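Local coordinates for protein ML032222a iGluR (Mnemiopsis leidyi, PDB 4YKI) that binds glycine in the two-lobed ligand-binding domain of a ctenophore ionotropic glutamate receptor, probably driving opening of the receptor's ion channel, at residues S35-K44 against F240-W248; L171-R179 against V191-V202. All coordinates share one frame; numbering follows the deposited sequence. Where two conformers were deposited one is given.

From the N terminus the chain runs through strand 9-13 and the hairpin 22-23/34-35 into helix 37-49, whose first turns form one side of contact 1. It then passes through both lobes of the clamshell-like ligand-binding domain before helix 240-248, near the C terminus, returns to that helix, closing a loop of 195 residues. Contact 2 falls wholly within this loop: helix 171-179 leads through strand 183-188 into helix 189-195 and the turns after it, closing a short loop of 11 residues. Contact 1 thus ties together distant parts of one lobe and contact 2 neighbouring parts of the other. Their centres lie about 22 Å apart, and the carbonyl O of Trp-248 packs against the His-194 ring.

Contact 1: residues S35-K44 against F240-W248; sequences SGMVNDMVVK and FIDILWEKW
Asp-40 OD2 is gripped twice, by Trp-248 NE1 and Lys-247 NZ, each at 2.8 Å, the donors reaching it from opposite faces of the carboxylate. The indole N-H points at OD2 within its own ring plane (N-H...O 161°), whereas the ammonium forms a salt bridge on the syn side. A water joins Asp-40 OD1 to Lys-247 NZ, so both oxygens are held. One face of the Trp-248 indole lies on Gly-36, the N-cap of helix 37-49, whose CA makes a CH-pi contact 3.4 Å from the centroid of the six-membered ring. Lys-247 CE lies over the opposite face, toward its rim.

Met-37 is the knob in a hole formed by Ile-241, Leu-244, Trp-245 and Trp-248. With CG anti to the backbone N (chi1 173°) and the chain extended, its SD makes a Met-aromatic contact at the edge of Trp-245 and its CE meets Ile-241 CG2 at 3.6 Å. Met-41 CG packs on Leu-244 CD1, 3.6 Å away.

The contact joins the first turns of helix 37-49 to the C-terminal helix 240-248, segments 37-44 and 240-248 running roughly antiparallel (141°). Helix 225-238 adds Leu-232 against Met-41 and Phe-235 against Ile-241; Met-109 of strand 109-118 touches Met-37 and Trp-245.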
loop_
_atom_site.group_PDB
_atom_site.type_symbol
_atom_site.label_atom_id
_atom_site.label_comp_id
_atom_site.label_asym_id
_atom_site.label_seq_id
_atom_site.Cartn_x
_atom_site.Cartn_y
_atom_site.Cartn_z
ATOM N N SER B 35 -23.520 5.834 2.285
ATOM C CA SER B 35 -23.209 4.555 2.891
ATOM C C SER B 35 -22.065 3.924 2.098
ATOM O O SER B 35 -21.739 4.359 1.000
ATOM C CB SER B 35 -24.429 3.635 2.918
ATOM O OG SER B 35 -24.913 3.398 1.608
ATOM N N GLY B 36 -21.465 2.878 2.652
ATOM C CA GLY B 36 -20.437 2.125 1.966
ATOM C C GLY B 36 -19.177 1.962 2.793
ATOM O O GLY B 36 -19.115 2.400 3.942
ATOM N N MET B 37 -18.181 1.296 2.215
ATOM C CA MET B 37 -16.922 1.047 2.903
ATOM C C MET B 37 -16.264 2.330 3.384
ATOM O O MET B 37 -15.821 2.417 4.538
ATOM C CB MET B 37 -15.980 0.282 1.979
ATOM C CG MET B 37 -14.586 0.118 2.549
ATOM S SD MET B 37 -13.576 -0.917 1.500
ATOM C CE MET B 37 -12.051 -1.023 2.431
ATOM N N VAL B 38 -16.158 3.323 2.511
ATOM C CA VAL B 38 -15.513 4.566 2.908
ATOM C C VAL B 38 -16.338 5.296 3.974
ATOM O O VAL B 38 -15.797 5.846 4.926
ATOM C CB VAL B 38 -15.207 5.470 1.684
ATOM C CG1 VAL B 38 -14.818 6.874 2.094
ATOM C CG2 VAL B 38 -14.070 4.831 0.875
ATOM N N ASN B 39 -17.663 5.313 3.825
ATOM C CA ASN B 39 -18.494 5.914 4.844
ATOM C C ASN B 39 -18.259 5.279 6.214
ATOM O O ASN B 39 -18.180 5.970 7.218
ATOM C CB ASN B 39 -19.972 5.839 4.479
ATOM C CG ASN B 39 -20.829 6.573 5.482
ATOM O OD1 ASN B 39 -20.723 7.782 5.637
ATOM N ND2 ASN B 39 -21.683 5.842 6.174
ATOM N N ASP B 40 -18.172 3.954 6.255
ATOM C CA ASP B 40 -17.919 3.261 7.521
ATOM C C ASP B 40 -16.566 3.675 8.111
ATOM O O ASP B 40 -16.447 3.823 9.311
ATOM C CB ASP B 40 -17.963 1.732 7.341
ATOM C CG ASP B 40 -19.361 1.174 7.188
ATOM O OD1 ASP B 40 -20.346 1.899 7.418
ATOM O OD2 ASP B 40 -19.444 -0.031 6.883
ATOM N N MET B 41 -15.553 3.865 7.267
ATOM C CA MET B 41 -14.260 4.373 7.718
ATOM C C MET B 41 -14.388 5.778 8.312
ATOM O O MET B 41 -13.839 6.054 9.373
ATOM C CB MET B 41 -13.274 4.387 6.552
ATOM C CG MET B 41 -12.918 3.002 6.045
ATOM S SD MET B 41 -12.081 2.960 4.468
ATOM C CE MET B 41 -10.506 3.751 4.848
ATOM N N VAL B 42 -15.111 6.654 7.622
ATOM C CA VAL B 42 -15.285 8.043 8.070
ATOM C C VAL B 42 -16.035 8.099 9.395
ATOM O O VAL B 42 -15.673 8.855 10.287
ATOM C CB VAL B 42 -16.011 8.883 6.999
ATOM C CG1 VAL B 42 -16.449 10.232 7.553
ATOM C CG2 VAL B 42 -15.131 9.085 5.783
ATOM N N VAL B 43 -17.084 7.297 9.521
ATOM C CA VAL B 43 -17.856 7.265 10.754
ATOM C C VAL B 43 -16.953 6.901 11.934
ATOM O O VAL B 43 -16.987 7.538 12.983
ATOM C CB VAL B 43 -19.044 6.282 10.661
ATOM C CG1 VAL B 43 -19.652 6.005 12.024
ATOM C CG2 VAL B 43 -20.123 6.831 9.729
ATOM N N LYS B 44 -16.152 5.857 11.776
ATOM C CA LYS B 44 -15.247 5.446 12.842
ATOM C C LYS B 44 -14.183 6.509 13.155
ATOM O O LYS B 44 -13.892 6.767 14.310
ATOM C CB LYS B 44 -14.589 4.114 12.478
ATOM C CG LYS B 44 -13.884 3.404 13.616
ATOM C CD LYS B 44 -14.819 3.020 14.771
ATOM C CE LYS B 44 -15.904 2.023 14.340
ATOM N NZ LYS B 44 -16.704 1.446 15.480
ATOM N N PHE B 240 -9.684 -4.054 10.246
ATOM C CA PHE B 240 -10.933 -3.361 9.947
ATOM C C PHE B 240 -11.127 -3.127 8.446
ATOM O O PHE B 240 -12.236 -3.259 7.930
ATOM C CB PHE B 240 -10.969 -2.045 10.720
ATOM C CG PHE B 240 -12.275 -1.286 10.630
ATOM C CD1 PHE B 240 -13.492 -1.881 10.944
ATOM C CD2 PHE B 240 -12.268 0.052 10.287
ATOM C CE1 PHE B 240 -14.668 -1.164 10.879
ATOM C CE2 PHE B 240 -13.450 0.780 10.231
ATOM C CZ PHE B 240 -14.645 0.170 10.538
ATOM N N ILE B 241 -10.059 -2.794 7.736
ATOM C CA ILE B 241 -10.170 -2.567 6.301
ATOM C C ILE B 241 -10.641 -3.848 5.611
ATOM O O ILE B 241 -11.549 -3.817 4.790
ATOM C CB ILE B 241 -8.845 -2.029 5.687
ATOM C CG1 ILE B 241 -8.382 -0.746 6.383
ATOM C CG2 ILE B 241 -8.996 -1.803 4.193
ATOM C CD1 ILE B 241 -9.332 0.407 6.309
ATOM N N ASP B 242 -10.030 -4.972 5.962
ATOM C CA ASP B 242 -10.390 -6.245 5.352
ATOM C C ASP B 242 -11.835 -6.623 5.698
ATOM O O ASP B 242 -12.569 -7.113 4.845
ATOM C CB ASP B 242 -9.429 -7.361 5.795
ATOM C CG ASP B 242 -8.046 -7.261 5.162
ATOM O OD1 ASP B 242 -7.892 -6.621 4.120
ATOM O OD2 ASP B 242 -7.106 -7.872 5.697
ATOM N N ILE B 243 -12.235 -6.411 6.941
ATOM C CA ILE B 243 -13.610 -6.696 7.345
ATOM C C ILE B 243 -14.610 -5.848 6.537
ATOM O O ILE B 243 -15.654 -6.342 6.106
ATOM C CB ILE B 243 -13.760 -6.500 8.860
ATOM C CG1 ILE B 243 -13.082 -7.683 9.574
ATOM C CG2 ILE B 243 -15.234 -6.365 9.289
ATOM C CD1 ILE B 243 -12.816 -7.480 11.052
ATOM N N LEU B 244 -14.291 -4.580 6.309
ATOM C CA LEU B 244 -15.190 -3.733 5.513
ATOM C C LEU B 244 -15.251 -4.144 4.052
ATOM O O LEU B 244 -16.315 -4.070 3.445
ATOM C CB LEU B 244 -14.782 -2.276 5.608
ATOM C CG LEU B 244 -14.969 -1.607 6.965
ATOM C CD1 LEU B 244 -14.496 -0.165 6.872
ATOM C CD2 LEU B 244 -16.416 -1.676 7.478
ATOM N N TRP B 245 -14.127 -4.552 3.469
ATOM C CA TRP B 245 -14.161 -5.003 2.084
ATOM C C TRP B 245 -15.053 -6.260 1.972
ATOM O O TRP B 245 -15.841 -6.398 1.044
ATOM C CB TRP B 245 -12.758 -5.288 1.553
ATOM C CG TRP B 245 -12.761 -5.755 0.136
ATOM C CD1 TRP B 245 -12.433 -6.985 -0.302
ATOM C CD2 TRP B 245 -13.110 -4.994 -1.030
ATOM N NE1 TRP B 245 -12.536 -7.056 -1.658
ATOM C CE2 TRP B 245 -12.967 -5.850 -2.130
ATOM C CE3 TRP B 245 -13.535 -3.672 -1.253
ATOM C CZ2 TRP B 245 -13.230 -5.441 -3.426
ATOM C CZ3 TRP B 245 -13.803 -3.272 -2.560
ATOM C CH2 TRP B 245 -13.636 -4.152 -3.623
ATOM N N GLU B 246 -14.925 -7.180 2.922
ATOM C CA GLU B 246 -15.788 -8.359 2.944
ATOM C C GLU B 246 -17.269 -7.975 3.084
ATOM O O GLU B 246 -18.134 -8.555 2.424
ATOM C CB GLU B 246 -15.359 -9.301 4.073
ATOM C CG GLU B 246 -16.269 -10.502 4.292
ATOM C CD GLU B 246 -16.155 -11.551 3.200
ATOM O OE1 GLU B 246 -15.277 -11.416 2.321
ATOM O OE2 GLU B 246 -16.946 -12.524 3.233
ATOM N N LYS B 247 -17.560 -7.017 3.958
ATOM C CA LYS B 247 -18.930 -6.558 4.159
ATOM C C LYS B 247 -19.544 -5.990 2.891
ATOM O O LYS B 247 -20.689 -6.299 2.560
ATOM C CB LYS B 247 -18.950 -5.464 5.227
ATOM C CG LYS B 247 -20.309 -4.788 5.416
ATOM C CD LYS B 247 -20.254 -3.760 6.527
ATOM C CE LYS B 247 -21.544 -2.953 6.596
ATOM N NZ LYS B 247 -21.451 -1.880 7.639
ATOM N N TRP B 248 -18.786 -5.160 2.183
ATOM C CA TRP B 248 -19.346 -4.335 1.116
ATOM C C TRP B 248 -19.152 -4.864 -0.301
ATOM O O TRP B 248 -19.958 -4.562 -1.185
ATOM C CB TRP B 248 -18.765 -2.916 1.186
ATOM C CG TRP B 248 -19.294 -2.149 2.323
ATOM C CD1 TRP B 248 -18.664 -1.865 3.497
ATOM C CD2 TRP B 248 -20.590 -1.558 2.406
ATOM N NE1 TRP B 248 -19.502 -1.137 4.315
ATOM C CE2 TRP B 248 -20.688 -0.934 3.661
ATOM C CE3 TRP B 248 -21.685 -1.506 1.536
ATOM C CZ2 TRP B 248 -21.844 -0.262 4.066
ATOM C CZ3 TRP B 248 -22.816 -0.844 1.931
ATOM C CH2 TRP B 248 -22.900 -0.236 3.187
HETATM O O HOH W 1 -22.385 0.432 8.635
#

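Contact 2: residues L171-R179 against V191-V202; sequences LNHAIETLR and VLAHNLISDCDV
Arg-179 and Asp-199 cross at about a right angle, yet their flat ends are nearly coplanar, 18° apart, in a side-on two-nitrogen salt bridge. The bridge belongs to a helix-strand-helix unit in one lobe of the periplasmic-binding-protein-like fold: helix 171-179 leads through strand 183-188 into helix 189-195, and segments 171-179 and 191-195 make an angle of 65°. Asp-199 stands where two successive type I turns meet after the second helix. Arg-179 NE gives a bond of 2.8 Å to Asp-199 OD2, slightly out of plane, and NH2 gives a nearly straight one (177°) of 2.9 Å to the syn lone pair of Asp-199 OD1. The arginine chain is extended from CG to NE. Ile-175 CG2 lies over the centre of one guanidinium face while the acid holds its edge, and the two bonds fix its rotation.

The apolar side chains that face the second segment are Leu-171, Ile-175 and Leu-178. Leu-171 and Val-191 meet tip to tip, CD2 to CG1 at 3.7 Å, close to the glycine site, where Val-191 also touches Glu-17 and Arg-144. Ile-175 slides past Leu-196 in the opposite direction and crosses Asn-195 at about a right angle, Ile-175 CD1 against Asn-195 CB. The Asn-195 amide is fixed by ND2, which donates to Val-191 O and Gln-18 O. Leu-178 sends CD2 tip to tip onto Leu-196 CD1 (3.8 Å) and also meets Val-202. Val-116 of strand 109-118 packs against Leu-178, Leu-196 and Val-202.

Cys-200, next after Asp-199, is joined by a disulfide to Cys-255. Across the contact, a water accepts from Arg-179 NH2 at 3.0 Å and donates to the carbonyl Asn-195 O, linking the guanidinium to the last turn of helix 189-195.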
loop_
_atom_site.group_PDB
_atom_site.type_symbol
_atom_site.label_atom_id
_atom_site.label_comp_id
_atom_site.label_asym_id
_atom_site.label_seq_id
_atom_site.Cartn_x
_atom_site.Cartn_y
_atom_site.Cartn_z
ATOM N N LEU B 171 -18.689 6.414 -14.296
ATOM C CA LEU B 171 -18.694 4.964 -14.208
ATOM C C LEU B 171 -19.982 4.376 -14.764
ATOM O O LEU B 171 -19.951 3.341 -15.438
ATOM C CB LEU B 171 -18.484 4.539 -12.768
ATOM C CG LEU B 171 -18.317 3.041 -12.550
ATOM C CD1 LEU B 171 -17.128 2.469 -13.331
ATOM C CD2 LEU B 171 -18.132 2.803 -11.049
ATOM N N ASN B 172 -21.131 4.994 -14.505
ATOM C CA ASN B 172 -22.383 4.481 -15.058
ATOM C C ASN B 172 -22.377 4.478 -16.573
ATOM O O ASN B 172 -22.786 3.499 -17.190
ATOM C CB ASN B 172 -23.580 5.276 -14.544
ATOM C CG ASN B 172 -23.884 5.005 -13.085
ATOM O OD1 ASN B 172 -23.460 4.000 -12.516
ATOM N ND2 ASN B 172 -24.630 5.917 -12.464
ATOM N N HIS B 173 -21.923 5.559 -17.175
ATOM C CA HIS B 173 -21.839 5.671 -18.626
ATOM C C HIS B 173 -20.887 4.625 -19.181
ATOM O O HIS B 173 -21.164 3.987 -20.215
ATOM C CB HIS B 173 -21.368 7.081 -19.010
ATOM C CG HIS B 173 -21.301 7.330 -20.482
ATOM N ND1 HIS B 173 -20.324 8.118 -21.051
ATOM C CD2 HIS B 173 -22.084 6.905 -21.502
ATOM C CE1 HIS B 173 -20.505 8.169 -22.358
ATOM N NE2 HIS B 173 -21.567 7.438 -22.659
ATOM N N ALA B 174 -19.756 4.424 -18.512
ATOM C CA ALA B 174 -18.780 3.448 -18.963
ATOM C C ALA B 174 -19.358 2.041 -18.921
ATOM O O ALA B 174 -19.184 1.268 -19.871
ATOM C CB ALA B 174 -17.529 3.512 -18.102
ATOM N N ILE B 175 -20.011 1.679 -17.828
ATOM C CA ILE B 175 -20.576 0.336 -17.691
ATOM C C ILE B 175 -21.723 0.110 -18.699
ATOM O O ILE B 175 -21.833 -0.975 -19.276
ATOM C CB ILE B 175 -20.977 0.027 -16.229
ATOM C CG1 ILE B 175 -19.700 -0.074 -15.394
ATOM C CG2 ILE B 175 -21.817 -1.250 -16.149
ATOM C CD1 ILE B 175 -19.893 -0.248 -13.918
ATOM N N GLU B 176 -22.545 1.128 -18.924
ATOM C CA GLU B 176 -23.613 1.059 -19.922
ATOM C C GLU B 176 -23.053 0.855 -21.330
ATOM O O GLU B 176 -23.616 0.113 -22.137
ATOM C CB GLU B 176 -24.444 2.341 -19.882
ATOM C CG GLU B 176 -25.537 2.432 -20.951
ATOM C CD GLU B 176 -26.240 3.781 -20.962
ATOM O OE1 GLU B 176 -25.836 4.678 -20.187
ATOM O OE2 GLU B 176 -27.198 3.942 -21.748
ATOM N N THR B 177 -21.952 1.525 -21.632
ATOM C CA THR B 177 -21.299 1.391 -22.920
ATOM C C THR B 177 -20.674 0.006 -23.053
ATOM O O THR B 177 -20.836 -0.654 -24.103
ATOM C CB THR B 177 -20.255 2.512 -23.144
ATOM O OG1 THR B 177 -20.910 3.778 -23.039
ATOM C CG2 THR B 177 -19.654 2.400 -24.512
ATOM N N LEU B 178 -20.011 -0.464 -22.013
ATOM C CA LEU B 178 -19.464 -1.814 -22.014
ATOM C C LEU B 178 -20.563 -2.856 -22.266
ATOM O O LEU B 178 -20.400 -3.775 -23.080
ATOM C CB LEU B 178 -18.785 -2.091 -20.678
ATOM C CG LEU B 178 -18.286 -3.517 -20.465
ATOM C CD1 LEU B 178 -17.158 -3.890 -21.411
ATOM C CD2 LEU B 178 -17.856 -3.682 -19.040
ATOM N N ARG B 179 -21.687 -2.721 -21.574
ATOM C CA ARG B 179 -22.790 -3.682 -21.694
ATOM C C ARG B 179 -23.426 -3.638 -23.076
ATOM O O ARG B 179 -24.065 -4.617 -23.505
ATOM C CB ARG B 179 -23.827 -3.439 -20.595
ATOM C CG ARG B 179 -23.341 -3.904 -19.248
ATOM C CD ARG B 179 -24.309 -3.567 -18.113
ATOM N NE ARG B 179 -23.860 -4.158 -16.867
ATOM C CZ ARG B 179 -24.194 -3.719 -15.654
ATOM N NH1 ARG B 179 -24.980 -2.659 -15.512
ATOM N NH2 ARG B 179 -23.732 -4.347 -14.599
ATOM N N VAL B 191 -12.909 -1.796 -8.533
ATOM C CA VAL B 191 -14.157 -1.211 -8.984
ATOM C C VAL B 191 -14.831 -2.134 -9.990
ATOM O O VAL B 191 -16.041 -2.377 -9.932
ATOM C CB VAL B 191 -13.902 0.191 -9.595
ATOM C CG1 VAL B 191 -15.145 0.768 -10.245
ATOM C CG2 VAL B 191 -13.380 1.143 -8.516
ATOM N N LEU B 192 -14.062 -2.652 -10.928
ATOM C CA LEU B 192 -14.612 -3.560 -11.921
ATOM C C LEU B 192 -15.008 -4.876 -11.282
ATOM O O LEU B 192 -16.063 -5.429 -11.631
ATOM C CB LEU B 192 -13.622 -3.772 -13.065
ATOM C CG LEU B 192 -13.319 -2.512 -13.867
ATOM C CD1 LEU B 192 -12.387 -2.811 -15.032
ATOM C CD2 LEU B 192 -14.578 -1.853 -14.359
ATOM N N ALA B 193 -14.207 -5.384 -10.355
ATOM C CA ALA B 193 -14.513 -6.664 -9.704
ATOM C C ALA B 193 -15.871 -6.597 -9.028
ATOM O O ALA B 193 -16.709 -7.509 -9.157
ATOM C CB ALA B 193 -13.433 -7.033 -8.697
ATOM N N HIS B 194 -16.124 -5.516 -8.308
ATOM C CA HIS B 194 -17.374 -5.383 -7.607
ATOM C C HIS B 194 -18.562 -5.194 -8.540
ATOM O O HIS B 194 -19.598 -5.875 -8.414
ATOM C CB HIS B 194 -17.330 -4.212 -6.638
ATOM C CG HIS B 194 -18.640 -3.993 -5.975
ATOM N ND1 HIS B 194 -19.099 -4.810 -4.965
ATOM C CD2 HIS B 194 -19.641 -3.133 -6.253
ATOM C CE1 HIS B 194 -20.305 -4.418 -4.608
ATOM N NE2 HIS B 194 -20.663 -3.404 -5.375
ATOM N N ASN B 195 -18.417 -4.260 -9.470
ATOM C CA ASN B 195 -19.534 -3.799 -10.268
ATOM C C ASN B 195 -19.919 -4.712 -11.430
ATOM O O ASN B 195 -21.040 -4.616 -11.912
ATOM C CB ASN B 195 -19.279 -2.369 -10.742
ATOM C CG ASN B 195 -19.418 -1.368 -9.622
ATOM O OD1 ASN B 195 -20.533 -1.100 -9.192
ATOM N ND2 ASN B 195 -18.321 -0.856 -9.115
ATOM N N LEU B 196 -19.018 -5.597 -11.849
ATOM C CA LEU B 196 -19.286 -6.461 -13.007
ATOM C C LEU B 196 -19.418 -7.923 -12.595
ATOM O O LEU B 196 -19.373 -8.816 -13.443
ATOM C CB LEU B 196 -18.182 -6.270 -14.047
ATOM C CG LEU B 196 -18.067 -4.849 -14.596
ATOM C CD1 LEU B 196 -16.882 -4.726 -15.517
ATOM C CD2 LEU B 196 -19.320 -4.402 -15.299
ATOM N N ILE B 197 -19.646 -8.168 -11.307
ATOM C CA ILE B 197 -19.694 -9.527 -10.765
ATOM C C ILE B 197 -20.720 -10.439 -11.441
ATOM O O ILE B 197 -20.471 -11.640 -11.582
ATOM C CB ILE B 197 -19.932 -9.503 -9.220
ATOM C CG1 ILE B 197 -19.701 -10.893 -8.608
ATOM C CG2 ILE B 197 -21.308 -8.943 -8.883
ATOM C CD1 ILE B 197 -18.280 -11.392 -8.727
ATOM N N SER B 198 -21.841 -9.862 -11.861
ATOM C CA SER B 198 -22.942 -10.610 -12.489
ATOM C C SER B 198 -23.035 -10.392 -14.006
ATOM O O SER B 198 -24.054 -10.719 -14.640
ATOM C CB SER B 198 -24.273 -10.220 -11.848
ATOM O OG SER B 198 -24.635 -8.892 -12.191
ATOM N N ASP B 199 -21.976 -9.831 -14.584
ATOM C CA ASP B 199 -21.870 -9.700 -16.042
ATOM C C ASP B 199 -21.097 -10.882 -16.587
ATOM O O ASP B 199 -19.886 -10.836 -16.793
ATOM C CB ASP B 199 -21.207 -8.378 -16.425
ATOM C CG ASP B 199 -22.089 -7.195 -16.123
ATOM O OD1 ASP B 199 -22.059 -6.690 -14.983
ATOM O OD2 ASP B 199 -22.840 -6.771 -17.017
ATOM N N CYS B 200 -21.822 -11.961 -16.843
ATOM C CA CYS B 200 -21.193 -13.215 -17.209
ATOM C C CYS B 200 -20.643 -13.201 -18.631
ATOM O O CYS B 200 -19.901 -14.105 -19.008
ATOM C CB CYS B 200 -22.185 -14.372 -17.039
ATOM S SG CYS B 200 -22.945 -14.486 -15.399
ATOM N N ASP B 201 -21.014 -12.199 -19.407
ATOM C CA ASP B 201 -20.546 -12.045 -20.780
ATOM C C ASP B 201 -19.460 -10.959 -20.874
ATOM O O ASP B 201 -19.163 -10.470 -21.960
ATOM C CB ASP B 201 -21.732 -11.726 -21.710
ATOM C CG ASP B 201 -22.522 -10.493 -21.273
ATOM O OD1 ASP B 201 -22.201 -9.918 -20.210
ATOM O OD2 ASP B 201 -23.484 -10.101 -21.985
ATOM N N VAL B 202 -18.880 -10.583 -19.734
ATOM C CA VAL B 202 -17.734 -9.668 -19.709
ATOM C C VAL B 202 -16.518 -10.447 -19.232
ATOM O O VAL B 202 -16.574 -11.147 -18.213
ATOM C CB VAL B 202 -18.027 -8.464 -18.792
ATOM C CG1 VAL B 202 -16.780 -7.639 -18.554
ATOM C CG2 VAL B 202 -19.115 -7.589 -19.398
HETATM O O HOH W 2 -23.374 -3.097 -11.863
#